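Side-chain contacts in vestitone reductase (Medicago sativa, PDB 2P4H), which catalyses the stereospecific, NADPH-dependent reduction of (3R)-vestitone to the isoflavanol DMI, the penultimate step in making the phytoalexin medicarpin: residues D66-A71 with L105-A110; V117-Y122 with N240-G245; G192-V195 with L199-S202; A265-Y270 with D311-C316. One frame throughout, in Å; residues are numbered along the deposited sequence.

Interaction 1. Residues D66-A71 with L105-A110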
loop_
_atom_site.group_PDB
_atom_site.type_symbol
_atom_site.label_atom_id
_atom_site.label_comp_id
_atom_site.label_asym_id
_atom_site.label_seq_id
_atom_site.Cartn_x
_atom_site.Cartn_y
_atom_site.Cartn_z
ATOM N N ASP A 66 8.356 22.009 6.779
ATOM C CA ASP A 66 8.469 22.443 8.164
ATOM C C ASP A 66 7.331 21.966 9.060
ATOM O O ASP A 66 7.521 21.790 10.261
ATOM C CB ASP A 66 8.560 23.967 8.244
ATOM C CG ASP A 66 8.763 24.455 9.663
ATOM O OD1 ASP A 66 9.847 24.200 10.233
ATOM O OD2 ASP A 66 7.835 25.080 10.214
ATOM N N SER A 67 6.149 21.756 8.487
ATOM C CA SER A 67 5.010 21.306 9.279
ATOM C C SER A 67 5.203 19.879 9.797
ATOM O O SER A 67 4.425 19.407 10.626
ATOM C CB SER A 67 3.715 21.389 8.463
ATOM O OG SER A 67 3.618 20.328 7.526
ATOM N N PHE A 68 6.237 19.200 9.303
ATOM C CA PHE A 68 6.543 17.830 9.724
ATOM C C PHE A 68 7.698 17.761 10.720
ATOM O O PHE A 68 7.987 16.693 11.260
ATOM C CB PHE A 68 6.916 16.967 8.513
ATOM C CG PHE A 68 5.749 16.586 7.653
ATOM C CD1 PHE A 68 4.869 15.583 8.057
ATOM C CD2 PHE A 68 5.524 17.231 6.442
ATOM C CE1 PHE A 68 3.780 15.230 7.264
ATOM C CE2 PHE A 68 4.438 16.886 5.642
ATOM C CZ PHE A 68 3.565 15.883 6.055
ATOM N N ALA A 69 8.361 18.889 10.958
ATOM C CA ALA A 69 9.508 18.924 11.863
ATOM C C ALA A 69 9.274 18.257 13.214
ATOM O O ALA A 69 10.061 17.410 13.635
ATOM C CB ALA A 69 9.969 20.367 12.064
ATOM N N ALA A 70 8.197 18.629 13.895
ATOM C CA ALA A 70 7.904 18.048 15.197
ATOM C C ALA A 70 7.540 16.566 15.105
ATOM O O ALA A 70 7.947 15.764 15.947
ATOM C CB ALA A 70 6.773 18.822 15.869
ATOM N N ALA A 71 6.781 16.207 14.074
ATOM C CA ALA A 71 6.350 14.827 13.893
ATOM C C ALA A 71 7.475 13.827 13.641
ATOM O O ALA A 71 7.342 12.652 13.985
ATOM C CB ALA A 71 5.329 14.749 12.761
ATOM N N LEU A 105 7.113 14.576 -1.618
ATOM C CA LEU A 105 8.370 15.079 -1.071
ATOM C C LEU A 105 8.343 15.878 0.224
ATOM O O LEU A 105 9.380 16.014 0.867
ATOM C CB LEU A 105 9.090 15.923 -2.127
ATOM C CG LEU A 105 9.465 15.239 -3.442
ATOM C CD1 LEU A 105 10.187 16.237 -4.334
ATOM C CD2 LEU A 105 10.346 14.032 -3.175
ATOM N N GLY A 106 7.183 16.403 0.604
ATOM C CA GLY A 106 7.093 17.209 1.814
ATOM C C GLY A 106 7.821 16.674 3.034
ATOM O O GLY A 106 8.768 17.289 3.544
ATOM N N ILE A 107 7.387 15.519 3.515
ATOM C CA ILE A 107 8.006 14.938 4.691
ATOM C C ILE A 107 9.420 14.417 4.406
ATOM O O ILE A 107 10.249 14.327 5.311
ATOM C CB ILE A 107 7.098 13.834 5.292
ATOM C CG1 ILE A 107 7.678 13.350 6.623
ATOM C CG2 ILE A 107 6.901 12.700 4.288
ATOM C CD1 ILE A 107 6.740 12.458 7.408
ATOM N N LEU A 108 9.711 14.089 3.149
ATOM C CA LEU A 108 11.051 13.625 2.801
ATOM C C LEU A 108 12.031 14.805 2.908
ATOM O O LEU A 108 13.159 14.652 3.381
ATOM C CB LEU A 108 11.067 13.042 1.383
ATOM C CG LEU A 108 12.401 12.495 0.862
ATOM C CD1 LEU A 108 12.923 11.387 1.770
ATOM C CD2 LEU A 108 12.202 11.971 -0.553
ATOM N N LYS A 109 11.599 15.985 2.471
ATOM C CA LYS A 109 12.446 17.172 2.561
ATOM C C LYS A 109 12.722 17.481 4.031
ATOM O O LYS A 109 13.824 17.891 4.396
ATOM C CB LYS A 109 11.760 18.368 1.896
ATOM C CG LYS A 109 11.715 18.296 0.378
ATOM C CD LYS A 109 10.873 19.422 -0.198
ATOM C CE LYS A 109 10.843 19.377 -1.715
ATOM N NZ LYS A 109 9.959 20.440 -2.275
ATOM N N ALA A 110 11.716 17.273 4.874
ATOM C CA ALA A 110 11.863 17.526 6.306
ATOM C C ALA A 110 12.905 16.595 6.918
ATOM O O ALA A 110 13.549 16.934 7.913
ATOM C CB ALA A 110 10.523 17.337 7.008
#
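F68 lays one face of its ring on I107 of the helix 95-111. The CB of I107 stands over the ring centre, 3.8 Å from the centroid of F68 and 6° off the ring normal, a CH-pi contact. CG1 lies over CG and CD1, and the terminal CD1 of I107 ends 3.7 Å from CD1 of F68. With CG1 anti to the backbone N (chi1 -173°), this branch is carried toward the CG-CD1 flank of the ring, and the two side chains cross at about a right angle. The opposite flank, CD2 and CE2, meets backbone instead, at the N and CA of I107 and the carbonyl carbon of G106. G106 has no side chain; a CB would point at the ring and stand close to CE2. The methyl of A110 touches the base of the phenylalanine, its CB 3.9 Å from CB of F68. Behind this shell, A60 also touches F68, while I107 reaches C5 and T7 of strand 3-7 and I78 and H80 of strand 77-80. The loop before helix 69-72 is thereby seated on a helix flanking the parallel sheet of the Rossmann fold. S67 OG helps to shape that loop through hydrogen bonds with N64 O and D61 N. Side-chain contacts are apolar and one ring flank lies on backbone; without a polar bond, the hold rests on close fit and burial.

Interaction 2. Residues V117-Y122 with N240-G245; sequences VKRFIY and NSVPGG
R119 reaches from the strand 119-125 to the loop 240-245 and grips the carbonyl oxygen of V242 with both terminal nitrogens. The bonds are 2.9 Å from NH2 of R119 to V242 O and 3.1 Å from NH1 to the same oxygen, the former being straighter. That oxygen lies only 3° out of the guanidinium plane, in an end-on fork. The two donors meet it differently: NH1 approaches nearly along the C=O axis, whereas NH2 is tilted 27° from the carbonyl plane. R119 leaves the strand with CG anti to its own N (chi1 -168°), then bends at chi2 and chi3, bringing the guanidinium edge to the loop. NH2 also makes a weak bond to N240 O, and CG2 of V242 lies 3.7 Å from NH2 of R119. The carbonyls are presented by a turn after helix 227-239, an inverse gamma turn centred on S241, which leads into strand 245-248 at the edge of the seven-stranded parallel Rossmann sheet. NH1 of R119 passes 3.6 Å from CA of G244. The arginine has further partners: NH1 forms a salt bridge with D181, and NE bonds to L237 O near the end of helix 227-239. N240 turns its amide nitrogen back to Y236 O.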
loop_
_atom_site.group_PDB
_atom_site.type_symbol
_atom_site.label_atom_id
_atom_site.label_comp_id
_atom_site.label_asym_id
_atom_site.label_seq_id
_atom_site.Cartn_x
_atom_site.Cartn_y
_atom_site.Cartn_z
ATOM N N VAL A 117 16.689 9.421 11.792
ATOM C CA VAL A 117 16.011 8.560 10.824
ATOM C C VAL A 117 16.988 7.670 10.054
ATOM O O VAL A 117 17.893 8.167 9.381
ATOM C CB VAL A 117 15.180 9.388 9.817
ATOM C CG1 VAL A 117 14.600 8.474 8.745
ATOM C CG2 VAL A 117 14.056 10.116 10.542
ATOM N N LYS A 118 16.802 6.356 10.156
ATOM C CA LYS A 118 17.676 5.416 9.464
ATOM C C LYS A 118 17.074 4.905 8.157
ATOM O O LYS A 118 17.794 4.419 7.287
ATOM C CB LYS A 118 18.048 4.242 10.379
ATOM C CG LYS A 118 16.890 3.431 10.930
ATOM C CD LYS A 118 17.420 2.340 11.857
ATOM C CE LYS A 118 16.307 1.465 12.406
ATOM N NZ LYS A 118 16.851 0.401 13.294
ATOM N N ARG A 119 15.758 5.008 8.019
ATOM C CA ARG A 119 15.109 4.587 6.784
ATOM C C ARG A 119 13.804 5.338 6.551
ATOM O O ARG A 119 13.014 5.542 7.476
ATOM C CB ARG A 119 14.815 3.082 6.785
ATOM C CG ARG A 119 14.411 2.554 5.406
ATOM C CD ARG A 119 15.617 2.184 4.550
ATOM N NE ARG A 119 15.998 0.791 4.772
ATOM C CZ ARG A 119 16.895 0.119 4.055
ATOM N NH1 ARG A 119 17.537 0.703 3.052
ATOM N NH2 ARG A 119 17.123 -1.157 4.324
ATOM N N PHE A 120 13.604 5.753 5.304
ATOM C CA PHE A 120 12.394 6.445 4.870
ATOM C C PHE A 120 11.744 5.469 3.898
ATOM O O PHE A 120 12.337 5.120 2.877
ATOM C CB PHE A 120 12.755 7.754 4.152
ATOM C CG PHE A 120 11.564 8.548 3.686
ATOM C CD1 PHE A 120 10.860 8.174 2.546
ATOM C CD2 PHE A 120 11.145 9.675 4.393
ATOM C CE1 PHE A 120 9.758 8.910 2.114
ATOM C CE2 PHE A 120 10.046 10.417 3.970
ATOM C CZ PHE A 120 9.350 10.036 2.829
ATOM N N ILE A 121 10.541 5.010 4.227
ATOM C CA ILE A 121 9.853 4.053 3.371
ATOM C C ILE A 121 8.616 4.680 2.752
ATOM O O ILE A 121 7.694 5.116 3.450
ATOM C CB ILE A 121 9.465 2.785 4.157
ATOM C CG1 ILE A 121 10.716 2.195 4.812
ATOM C CG2 ILE A 121 8.843 1.759 3.220
ATOM C CD1 ILE A 121 10.486 0.881 5.545
ATOM N N TYR A 122 8.615 4.722 1.425
ATOM C CA TYR A 122 7.522 5.306 0.663
ATOM C C TYR A 122 6.628 4.238 0.061
ATOM O O TYR A 122 7.107 3.296 -0.570
ATOM C CB TYR A 122 8.079 6.178 -0.463
ATOM C CG TYR A 122 7.006 6.891 -1.246
ATOM C CD1 TYR A 122 6.293 7.942 -0.671
ATOM C CD2 TYR A 122 6.674 6.497 -2.544
ATOM C CE1 TYR A 122 5.274 8.585 -1.360
ATOM C CE2 TYR A 122 5.646 7.140 -3.245
ATOM C CZ TYR A 122 4.955 8.182 -2.638
ATOM O OH TYR A 122 3.930 8.821 -3.301
ATOM N N ASN A 240 16.587 -3.989 8.920
ATOM C CA ASN A 240 17.663 -4.650 8.185
ATOM C C ASN A 240 18.231 -3.737 7.107
ATOM O O ASN A 240 17.520 -3.304 6.198
ATOM C CB ASN A 240 17.138 -5.951 7.579
ATOM C CG ASN A 240 16.714 -6.950 8.639
ATOM O OD1 ASN A 240 17.530 -7.727 9.140
ATOM N ND2 ASN A 240 15.439 -6.920 9.005
ATOM N N SER A 241 19.527 -3.464 7.218
ATOM C CA SER A 241 20.230 -2.572 6.303
ATOM C C SER A 241 20.483 -3.080 4.888
ATOM O O SER A 241 21.588 -2.931 4.356
ATOM C CB SER A 241 21.558 -2.144 6.934
ATOM O OG SER A 241 22.371 -3.268 7.212
ATOM N N VAL A 242 19.468 -3.677 4.272
ATOM C CA VAL A 242 19.604 -4.153 2.900
ATOM C C VAL A 242 19.595 -2.908 2.009
ATOM O O VAL A 242 19.224 -1.824 2.458
ATOM C CB VAL A 242 18.451 -5.114 2.518
ATOM C CG1 VAL A 242 18.514 -6.360 3.390
ATOM C CG2 VAL A 242 17.107 -4.423 2.685
ATOM N N PRO A 243 20.003 -3.038 0.739
ATOM C CA PRO A 243 20.031 -1.880 -0.161
ATOM C C PRO A 243 18.740 -1.082 -0.274
ATOM O O PRO A 243 17.642 -1.644 -0.274
ATOM C CB PRO A 243 20.428 -2.492 -1.503
ATOM C CG PRO A 243 21.275 -3.657 -1.101
ATOM C CD PRO A 243 20.503 -4.244 0.054
ATOM N N GLY A 244 18.882 0.237 -0.369
ATOM C CA GLY A 244 17.718 1.082 -0.538
ATOM C C GLY A 244 17.298 0.938 -1.991
ATOM O O GLY A 244 18.003 0.307 -2.781
ATOM N N GLY A 245 16.156 1.513 -2.346
ATOM C CA GLY A 245 15.673 1.416 -3.711
ATOM C C GLY A 245 14.258 0.873 -3.769
ATOM O O GLY A 245 13.544 0.880 -2.760
#

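Interaction 3. Residues G192-V195 with L199-S202; sequences GRFV and LPDS
P200 sets its CD over the centre of one face of the F194 ring, a CH-pi contact. CD of P200 is 3.7 Å from the F194 centroid, 4° off the ring normal and so almost straight above it. All six ring carbons of F194 lie within about 4 Å of CD, while CG of P200 leans toward the root of the phenylalanine, 4.0 Å from CG of F194. L199 takes the far end of the ring: CD1 of L199 approaches CZ of F194 at 3.9 Å from an oblique direction. The leucine CB leads away from F194, but with CG anti to the backbone N (chi1 176°), CD1 comes back to the ring. In F194, CG lies between the backbone N and carbonyl carbon (chi1 54°), which turns the ring toward 199-200. Replacing F194 by an alanine would probably leave CD of P200 and CD1 of L199 without the surface they rest on and open a gap between them and the 192-195 backbone. F12, C315, K319, I203 and Y321 also touch F194, and P200 itself rests on F12, a predicted NADP(+)-binding residue. P200 occupies the N-cap position of helix 201-206. The arrangement is a short loop folded back on itself between strand 189-191 and that helix, near the glycine-rich turn predicted to bind NADP(+), as in Rossmann-type dinucleotide sites.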
loop_
_atom_site.group_PDB
_atom_site.type_symbol
_atom_site.label_atom_id
_atom_site.label_comp_id
_atom_site.label_asym_id
_atom_site.label_seq_id
_atom_site.Cartn_x
_atom_site.Cartn_y
_atom_site.Cartn_z
ATOM N N GLY A 192 -6.846 -7.866 3.594
ATOM C CA GLY A 192 -6.750 -8.502 4.900
ATOM C C GLY A 192 -7.760 -7.896 5.849
ATOM O O GLY A 192 -8.787 -7.377 5.414
ATOM N N ARG A 193 -7.498 -7.987 7.150
ATOM C CA ARG A 193 -8.398 -7.371 8.116
ATOM C C ARG A 193 -8.085 -5.880 8.065
ATOM O O ARG A 193 -7.067 -5.473 7.504
ATOM C CB ARG A 193 -8.136 -7.881 9.536
ATOM C CG ARG A 193 -8.451 -9.344 9.779
ATOM C CD ARG A 193 -8.345 -9.653 11.270
ATOM N NE ARG A 193 -9.274 -8.834 12.044
ATOM C CZ ARG A 193 -10.561 -9.119 12.223
ATOM N NH1 ARG A 193 -11.088 -10.215 11.694
ATOM N NH2 ARG A 193 -11.329 -8.289 12.917
ATOM N N PHE A 194 -8.958 -5.067 8.643
ATOM C CA PHE A 194 -8.747 -3.626 8.673
ATOM C C PHE A 194 -9.409 -3.022 9.901
ATOM O O PHE A 194 -10.361 -3.588 10.442
ATOM C CB PHE A 194 -9.289 -2.977 7.390
ATOM C CG PHE A 194 -10.732 -3.301 7.090
ATOM C CD1 PHE A 194 -11.760 -2.468 7.535
ATOM C CD2 PHE A 194 -11.062 -4.428 6.342
ATOM C CE1 PHE A 194 -13.092 -2.757 7.232
ATOM C CE2 PHE A 194 -12.387 -4.726 6.035
ATOM C CZ PHE A 194 -13.407 -3.889 6.479
ATOM N N VAL A 195 -8.891 -1.885 10.353
ATOM C CA VAL A 195 -9.457 -1.214 11.519
ATOM C C VAL A 195 -10.048 0.147 11.171
ATOM O O VAL A 195 -10.680 0.784 12.016
ATOM C CB VAL A 195 -8.407 -1.028 12.648
ATOM C CG1 VAL A 195 -7.964 -2.387 13.176
ATOM C CG2 VAL A 195 -7.213 -0.229 12.142
ATOM N N LEU A 199 -14.920 0.524 4.316
ATOM C CA LEU A 199 -14.432 -0.648 3.593
ATOM C C LEU A 199 -13.379 -0.208 2.577
ATOM O O LEU A 199 -13.672 0.582 1.680
ATOM C CB LEU A 199 -15.591 -1.328 2.856
ATOM C CG LEU A 199 -15.229 -2.529 1.975
ATOM C CD1 LEU A 199 -14.700 -3.661 2.844
ATOM C CD2 LEU A 199 -16.454 -2.983 1.200
ATOM N N PRO A 200 -12.133 -0.705 2.706
ATOM C CA PRO A 200 -11.102 -0.302 1.743
ATOM C C PRO A 200 -11.468 -0.707 0.319
ATOM O O PRO A 200 -11.950 -1.813 0.078
ATOM C CB PRO A 200 -9.851 -1.027 2.242
ATOM C CG PRO A 200 -10.091 -1.153 3.719
ATOM C CD PRO A 200 -11.557 -1.529 3.782
ATOM N N ASP A 201 -11.223 0.195 -0.625
ATOM C CA ASP A 201 -11.520 -0.048 -2.025
ATOM C C ASP A 201 -10.844 -1.318 -2.545
ATOM O O ASP A 201 -11.450 -2.088 -3.284
ATOM C CB ASP A 201 -11.070 1.158 -2.856
ATOM C CG ASP A 201 -11.361 0.992 -4.329
ATOM O OD1 ASP A 201 -12.552 0.939 -4.696
ATOM O OD2 ASP A 201 -10.396 0.915 -5.119
ATOM N N SER A 202 -9.591 -1.538 -2.156
ATOM C CA SER A 202 -8.863 -2.714 -2.615
ATOM C C SER A 202 -9.535 -4.006 -2.159
ATOM O O SER A 202 -9.541 -5.001 -2.888
ATOM C CB SER A 202 -7.414 -2.667 -2.124
ATOM O OG SER A 202 -7.352 -2.568 -0.715
#

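Interaction 4. Residues A265-Y270 with D311-C316; sequences AKYPEY and DAIQCC
I313 and Y267 make the central apolar contact, the isoleucine pushing its terminal methyl against one face of the tyrosine ring. CD1 of I313 stands 3.5 Å above the ring plane, offset toward the rim, and lies 3.5 Å from CE2 of Y267. Measured to the centroid it is a CH-pi contact of 3.8 Å, 21° off the normal. The side chains come from opposite directions, and in I313 CG1 is anti to the carbonyl carbon (chi1 -73°), which sends CD1 out to the ring while CG2 takes another course. That second branch serves both tyrosines: CG2 of I313 lies 4.1 Å from CE1 of Y267 and 4.1 Å from OH of Y270, which slides past it. Y267 and Y270 are the ends of a type I beta turn that follows helix 256-266, so the contact sets this turn against the C-terminal helix 305-319. Polar groups border the apolar patch. NE2 of Q314 sits at the edge of the Y267 ring, 4.1 Å from its CE1, and E269 OE2 lies in the ring plane at another part of the rim, by CD1. Y267 OH and Q314 NE2 both hydrogen-bond to D310 OD1, one turn ahead of Q314. With a leucine in place of Y267, I313 CD1 would probably lose the flat surface it rests on and D310 OD1 the phenol hydroxyl. Elsewhere on the helix, C316 packs against L199.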
loop_
_atom_site.group_PDB
_atom_site.type_symbol
_atom_site.label_atom_id
_atom_site.label_comp_id
_atom_site.label_asym_id
_atom_site.label_seq_id
_atom_site.Cartn_x
_atom_site.Cartn_y
_atom_site.Cartn_z
ATOM N N ALA A 265 -14.980 -23.331 -2.649
ATOM C CA ALA A 265 -14.712 -24.453 -1.761
ATOM C C ALA A 265 -14.707 -24.058 -0.287
ATOM O O ALA A 265 -15.242 -24.777 0.559
ATOM C CB ALA A 265 -13.378 -25.099 -2.132
ATOM N N LYS A 266 -14.123 -22.906 0.024
ATOM C CA LYS A 266 -14.033 -22.466 1.411
ATOM C C LYS A 266 -15.263 -21.748 1.961
ATOM O O LYS A 266 -15.495 -21.769 3.168
ATOM C CB LYS A 266 -12.797 -21.578 1.595
ATOM C CG LYS A 266 -11.484 -22.241 1.192
ATOM C CD LYS A 266 -11.268 -23.566 1.912
ATOM C CE LYS A 266 -9.977 -24.235 1.454
ATOM N NZ LYS A 266 -9.793 -25.584 2.066
ATOM N N TYR A 267 -16.047 -21.123 1.087
ATOM C CA TYR A 267 -17.235 -20.389 1.524
ATOM C C TYR A 267 -18.469 -20.785 0.720
ATOM O O TYR A 267 -19.007 -19.988 -0.046
ATOM C CB TYR A 267 -16.990 -18.881 1.393
ATOM C CG TYR A 267 -15.712 -18.430 2.060
ATOM C CD1 TYR A 267 -15.654 -18.219 3.438
ATOM C CD2 TYR A 267 -14.540 -18.284 1.320
ATOM C CE1 TYR A 267 -14.454 -17.877 4.062
ATOM C CE2 TYR A 267 -13.341 -17.949 1.930
ATOM C CZ TYR A 267 -13.302 -17.749 3.299
ATOM O OH TYR A 267 -12.106 -17.445 3.907
ATOM N N PRO A 268 -18.939 -22.029 0.896
ATOM C CA PRO A 268 -20.117 -22.524 0.179
ATOM C C PRO A 268 -21.391 -21.735 0.485
ATOM O O PRO A 268 -22.378 -21.833 -0.245
ATOM C CB PRO A 268 -20.205 -23.981 0.631
ATOM C CG PRO A 268 -19.646 -23.936 2.012
ATOM C CD PRO A 268 -18.439 -23.040 1.843
ATOM N N GLU A 269 -21.361 -20.945 1.553
ATOM C CA GLU A 269 -22.520 -20.146 1.949
ATOM C C GLU A 269 -22.814 -18.993 0.992
ATOM O O GLU A 269 -23.901 -18.416 1.025
ATOM C CB GLU A 269 -22.326 -19.584 3.361
ATOM C CG GLU A 269 -21.067 -18.741 3.529
ATOM C CD GLU A 269 -19.887 -19.541 4.056
ATOM O OE1 GLU A 269 -19.716 -20.704 3.642
ATOM O OE2 GLU A 269 -19.125 -19.002 4.885
ATOM N N TYR A 270 -21.851 -18.652 0.142
ATOM C CA TYR A 270 -22.042 -17.560 -0.807
ATOM C C TYR A 270 -22.296 -18.050 -2.225
ATOM O O TYR A 270 -21.787 -19.093 -2.633
ATOM C CB TYR A 270 -20.812 -16.643 -0.830
ATOM C CG TYR A 270 -20.482 -16.014 0.501
ATOM C CD1 TYR A 270 -21.434 -15.269 1.196
ATOM C CD2 TYR A 270 -19.219 -16.167 1.070
ATOM C CE1 TYR A 270 -21.137 -14.695 2.427
ATOM C CE2 TYR A 270 -18.911 -15.598 2.301
ATOM C CZ TYR A 270 -19.876 -14.864 2.975
ATOM O OH TYR A 270 -19.586 -14.316 4.202
ATOM N N ASP A 311 -9.097 -13.427 6.243
ATOM C CA ASP A 311 -9.028 -12.283 7.140
ATOM C C ASP A 311 -9.931 -11.160 6.645
ATOM O O ASP A 311 -10.633 -10.527 7.432
ATOM C CB ASP A 311 -7.584 -11.784 7.287
ATOM C CG ASP A 311 -6.751 -12.678 8.190
ATOM O OD1 ASP A 311 -7.348 -13.398 9.017
ATOM O OD2 ASP A 311 -5.504 -12.654 8.094
ATOM N N ALA A 312 -9.929 -10.921 5.339
ATOM C CA ALA A 312 -10.770 -9.879 4.771
ATOM C C ALA A 312 -12.253 -10.231 4.928
ATOM O O ALA A 312 -13.060 -9.397 5.335
ATOM C CB ALA A 312 -10.431 -9.679 3.294
ATOM N N ILE A 313 -12.606 -11.471 4.612
ATOM C CA ILE A 313 -13.993 -11.905 4.707
ATOM C C ILE A 313 -14.529 -11.878 6.137
ATOM O O ILE A 313 -15.627 -11.364 6.373
ATOM C CB ILE A 313 -14.157 -13.302 4.069
ATOM C CG1 ILE A 313 -14.068 -13.162 2.544
ATOM C CG2 ILE A 313 -15.482 -13.933 4.482
ATOM C CD1 ILE A 313 -13.949 -14.474 1.797
ATOM N N GLN A 314 -13.766 -12.400 7.093
ATOM C CA GLN A 314 -14.222 -12.392 8.483
ATOM C C GLN A 314 -14.374 -10.958 8.992
ATOM O O GLN A 314 -15.320 -10.647 9.724
ATOM C CB GLN A 314 -13.250 -13.155 9.391
ATOM C CG GLN A 314 -13.085 -14.637 9.067
ATOM C CD GLN A 314 -14.405 -15.352 8.831
ATOM O OE1 GLN A 314 -15.410 -15.070 9.488
ATOM N NE2 GLN A 314 -14.404 -16.297 7.899
ATOM N N CYS A 315 -13.451 -10.080 8.607
ATOM C CA CYS A 315 -13.515 -8.692 9.048
ATOM C C CYS A 315 -14.758 -8.030 8.460
ATOM O O CYS A 315 -15.483 -7.315 9.156
ATOM C CB CYS A 315 -12.251 -7.935 8.626
ATOM S SG CYS A 315 -12.090 -6.294 9.372
ATOM N N CYS A 316 -15.015 -8.278 7.180
ATOM C CA CYS A 316 -16.191 -7.709 6.534
ATOM C C CYS A 316 -17.478 -8.194 7.197
ATOM O O CYS A 316 -18.422 -7.423 7.370
ATOM C CB CYS A 316 -16.207 -8.065 5.047
ATOM S SG CYS A 316 -15.073 -7.074 4.054
#

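From the N terminus, interaction 1 closes first, joining the loop before helix 69-72 to helix 95-111. That helix leads into strand 119-125, where interaction 2 opens, and the two contacts touch through L108 and I107 on F120. Interaction 2 closes a long loop of 117 residues, reaching the turn before the edge strand 245-248. Interaction 3, a short closure with three residues between its segments, falls within that span, at the other side of the chain's centre. Interaction 4 comes last, tying the turn after helix 256-266 to helix 305-319. It touches interaction 3, with G192-F194 and L199 against that helix, whereas interactions 1 and 4 lie about 41 Å apart between centres. No contacts cross along the chain.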